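Local coordinates for protein exoglucanase A (Cellulomonas fimi, PDB 7CBD) that hydrolyses beta-1,4-glucosidic linkages in cellulose with inversion at the anomeric carbon, releasing cellobiose from the non-reducing chain ends, through its catalytic domain, at residues 18-23 / 65-70. Residues are numbered along the deposited sequence; the frame is centred on the assembly and turned at random.
Sequences NPTWAA and DGNGLK
The amide of Asn-67 turns one face toward Thr-20, whose hydroxyl stands well off the amide plane beside its nitrogen, with OG1 3.6 Å from ND2. From that steep position the pair does not bond directly; two waters make the link. Water 1 lies over the same face, accepts from the backbone N of Asn-67 at 2.9 Å and meets Thr-20 OG1 at 2.8 Å. Water 2 sits at the nitrogen end of the amide, only slightly tilted from its plane, where it takes a weak bond from ND2 and lies 2.6 Å from Thr-20 OG1. One hydroxyl thus serves both waters, tying it to the backbone and the side chain of the same asparagine. With chi1 at -52°, Thr-20 OG1 stands beside the backbone N and is turned toward both waters, while CG2 of Thr-20 only brushes Asp-65 O, 4.5 Å away. The Asp-65 carboxylate is engaged with Arg-56 in a salt bridge.

The second flat group, the buried amide of Asn-18, fixes the turn that carries Thr-20. Its OD1 accepts from Thr-20 N at 2.9 Å, the donor lying 41° out of the carbonyl plane, and more weakly from Trp-21 N. The side chains of Thr-20 and Pro-19 also touch Phe-71 of helix 69-83.

This is a small, water-mediated surface contact, away from the predicted catalytic aspartates. It joins an Asn N-cap at the start of helix 19-30 to the loop leading into helix 69-83, the helix of the beta-alpha-beta unit between parallel strands 52-54 and 87-93 in the distorted alpha/beta barrel of glycoside hydrolase family 6.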
ATOM      1  N   ASN A  18       0.030 -15.902   0.832  1.00  6.29           N
ATOM      2  CA  ASN A  18       1.447 -16.114   1.096  1.00  6.54           C
ATOM      3  C   ASN A  18       1.613 -16.996   2.329  1.00  7.33           C
ATOM      4  O   ASN A  18       1.329 -16.550   3.447  1.00  7.15           O
ATOM      5  CB  ASN A  18       2.105 -14.744   1.289  1.00  6.00           C
ATOM      6  CG  ASN A  18       3.566 -14.831   1.674  1.00  6.53           C
ATOM      7  OD1 ASN A  18       4.114 -15.914   1.877  1.00  7.96           O
ATOM      8  ND2 ASN A  18       4.208 -13.676   1.773  1.00  7.33           N
ATOM      9  N   PRO A  19       2.074 -18.244   2.174  1.00  7.41           N
ATOM     10  CA  PRO A  19       2.159 -19.136   3.343  1.00  7.74           C
ATOM     11  C   PRO A  19       3.173 -18.690   4.377  1.00  7.66           C
ATOM     12  O   PRO A  19       3.030 -19.044   5.555  1.00  8.12           O
ATOM     13  CB  PRO A  19       2.533 -20.492   2.732  1.00  9.32           C
ATOM     14  CG  PRO A  19       3.244 -20.135   1.474  1.00 10.16           C
ATOM     15  CD  PRO A  19       2.594 -18.878   0.950  1.00  8.54           C
ATOM     16  N   THR A  20       4.196 -17.928   3.980  1.00  7.27           N
ATOM     17  CA  THR A  20       5.176 -17.443   4.945  1.00  7.08           C
ATOM     18  C   THR A  20       4.556 -16.393   5.856  1.00  6.99           C
ATOM     19  O   THR A  20       4.710 -16.442   7.086  1.00  7.93           O
ATOM     20  CB  THR A  20       6.387 -16.881   4.202  1.00  7.92           C
ATOM     21  OG1 THR A  20       6.861 -17.863   3.269  1.00  8.87           O
ATOM     22  CG2 THR A  20       7.517 -16.516   5.173  1.00  9.32           C
ATOM     23  N   TRP A  21       3.823 -15.442   5.272  1.00  7.01           N
ATOM     24  CA  TRP A  21       3.120 -14.458   6.086  1.00  7.38           C
ATOM     25  C   TRP A  21       2.009 -15.117   6.896  1.00  6.93           C
ATOM     26  O   TRP A  21       1.823 -14.799   8.077  1.00  7.40           O
ATOM     27  CB  TRP A  21       2.581 -13.335   5.199  1.00  7.72           C
ATOM     28  CG  TRP A  21       1.718 -12.351   5.933  1.00  6.74           C
ATOM     29  CD1 TRP A  21       2.129 -11.276   6.675  1.00  7.33           C
ATOM     30  CD2 TRP A  21       0.289 -12.351   5.983  1.00  6.82           C
ATOM     31  NE1 TRP A  21       1.033 -10.615   7.192  1.00  7.05           N
ATOM     32  CE2 TRP A  21      -0.106 -11.259   6.780  1.00  6.76           C
ATOM     33  CE3 TRP A  21      -0.699 -13.183   5.440  1.00  7.00           C
ATOM     34  CZ2 TRP A  21      -1.447 -10.965   7.031  1.00  7.08           C
ATOM     35  CZ3 TRP A  21      -2.024 -12.895   5.694  1.00  7.90           C
ATOM     36  CH2 TRP A  21      -2.388 -11.796   6.485  1.00  7.15           C
ATOM     37  N   ALA A  22       1.293 -16.072   6.297  1.00  7.22           N
ATOM     38  CA  ALA A  22       0.262 -16.781   7.044  1.00  7.52           C
ATOM     39  C   ALA A  22       0.849 -17.455   8.278  1.00  7.18           C
ATOM     40  O   ALA A  22       0.241 -17.428   9.356  1.00  8.28           O
ATOM     41  CB  ALA A  22      -0.428 -17.808   6.147  1.00  8.86           C
ATOM     42  N   ALA A  23       2.030 -18.063   8.141  1.00  7.70           N
ATOM     43  CA  ALA A  23       2.666 -18.704   9.289  1.00  7.55           C
ATOM     44  C   ALA A  23       3.029 -17.678  10.358  1.00  7.66           C
ATOM     45  O   ALA A  23       2.872 -17.936  11.559  1.00  8.38           O
ATOM     46  CB  ALA A  23       3.893 -19.501   8.841  1.00  9.52           C
ATOM     47  N   ASP A  65      13.907 -12.784   5.397  1.00 18.62           N
ATOM     48  CA  ASP A  65      12.495 -12.426   5.432  1.00 19.51           C
ATOM     49  C   ASP A  65      11.631 -13.239   4.478  1.00 16.67           C
ATOM     50  O   ASP A  65      10.403 -13.129   4.542  1.00 18.06           O
ATOM     51  CB  ASP A  65      12.317 -10.936   5.106  1.00 24.29           C
ATOM     52  CG  ASP A  65      12.892 -10.030   6.173  1.00 30.31           C
ATOM     53  OD1 ASP A  65      12.115  -9.336   6.867  1.00 33.47           O
ATOM     54  OD2 ASP A  65      14.132 -10.018   6.317  1.00 32.17           O
ATOM     55  N   GLY A  66      12.219 -14.053   3.605  1.00 13.28           N
ATOM     56  CA  GLY A  66      11.396 -14.764   2.640  1.00 11.76           C
ATOM     57  C   GLY A  66      12.186 -15.780   1.846  1.00 11.30           C
ATOM     58  O   GLY A  66      13.420 -15.790   1.848  1.00 11.36           O
ATOM     59  N   ASN A  67      11.444 -16.623   1.135  1.00 11.12           N
ATOM     60  CA  ASN A  67      12.004 -17.801   0.492  1.00 10.86           C
ATOM     61  C   ASN A  67      12.300 -17.610  -0.990  1.00 10.22           C
ATOM     62  O   ASN A  67      12.623 -18.590  -1.669  1.00 11.32           O
ATOM     63  CB  ASN A  67      11.070 -18.992   0.693  1.00 12.88           C
ATOM     64  CG  ASN A  67      10.836 -19.290   2.153  1.00 17.55           C
ATOM     65  OD1 ASN A  67      11.685 -19.003   3.000  1.00 19.73           O
ATOM     66  ND2 ASN A  67       9.686 -19.867   2.461  1.00 19.91           N
ATOM     67  N   GLY A  68      12.196 -16.392  -1.506  1.00  8.31           N
ATOM     68  CA  GLY A  68      12.505 -16.113  -2.891  1.00  6.97           C
ATOM     69  C   GLY A  68      11.267 -16.064  -3.772  1.00  7.43           C
ATOM     70  O   GLY A  68      10.217 -16.640  -3.471  1.00  7.33           O
ATOM     71  N   LEU A  69      11.414 -15.380  -4.906  1.00  6.78           N
ATOM     72  CA  LEU A  69      10.287 -15.180  -5.812  1.00  6.39           C
ATOM     73  C   LEU A  69       9.814 -16.495  -6.433  1.00  7.43           C
ATOM     74  O   LEU A  69       8.606 -16.709  -6.595  1.00  7.31           O
ATOM     75  CB  LEU A  69      10.674 -14.161  -6.883  1.00  7.24           C
ATOM     76  CG  LEU A  69       9.617 -13.859  -7.945  1.00  8.41           C
ATOM     77  CD1 LEU A  69       8.291 -13.421  -7.308  1.00  9.29           C
ATOM     78  CD2 LEU A  69      10.142 -12.806  -8.908  1.00  9.55           C
ATOM     79  N   LYS A  70      10.737 -17.390  -6.791  1.00  7.42           N
ATOM     80  CA  LYS A  70      10.323 -18.637  -7.430  1.00  7.35           C
ATOM     81  C   LYS A  70       9.413 -19.450  -6.514  1.00  7.57           C
ATOM     82  O   LYS A  70       8.423 -20.035  -6.969  1.00  7.90           O
ATOM     83  CB  LYS A  70      11.541 -19.467  -7.833  1.00  9.26           C
ATOM     84  CG  LYS A  70      11.173 -20.866  -8.350  1.00 11.91           C
ATOM     85  CD  LYS A  70      12.396 -21.586  -8.921  1.00 13.28           C
ATOM     86  CE  LYS A  70      12.313 -23.109  -8.796  1.00 17.48           C
ATOM     87  NZ  LYS A  70      11.090 -23.710  -9.374  1.00 17.49           N
TER
HETATM   88  O   HOH W   1       8.637 -16.350   1.678  1.00  9.46           O
HETATM   89  O   HOH W   2       7.374 -20.154   4.471  1.00 19.75           O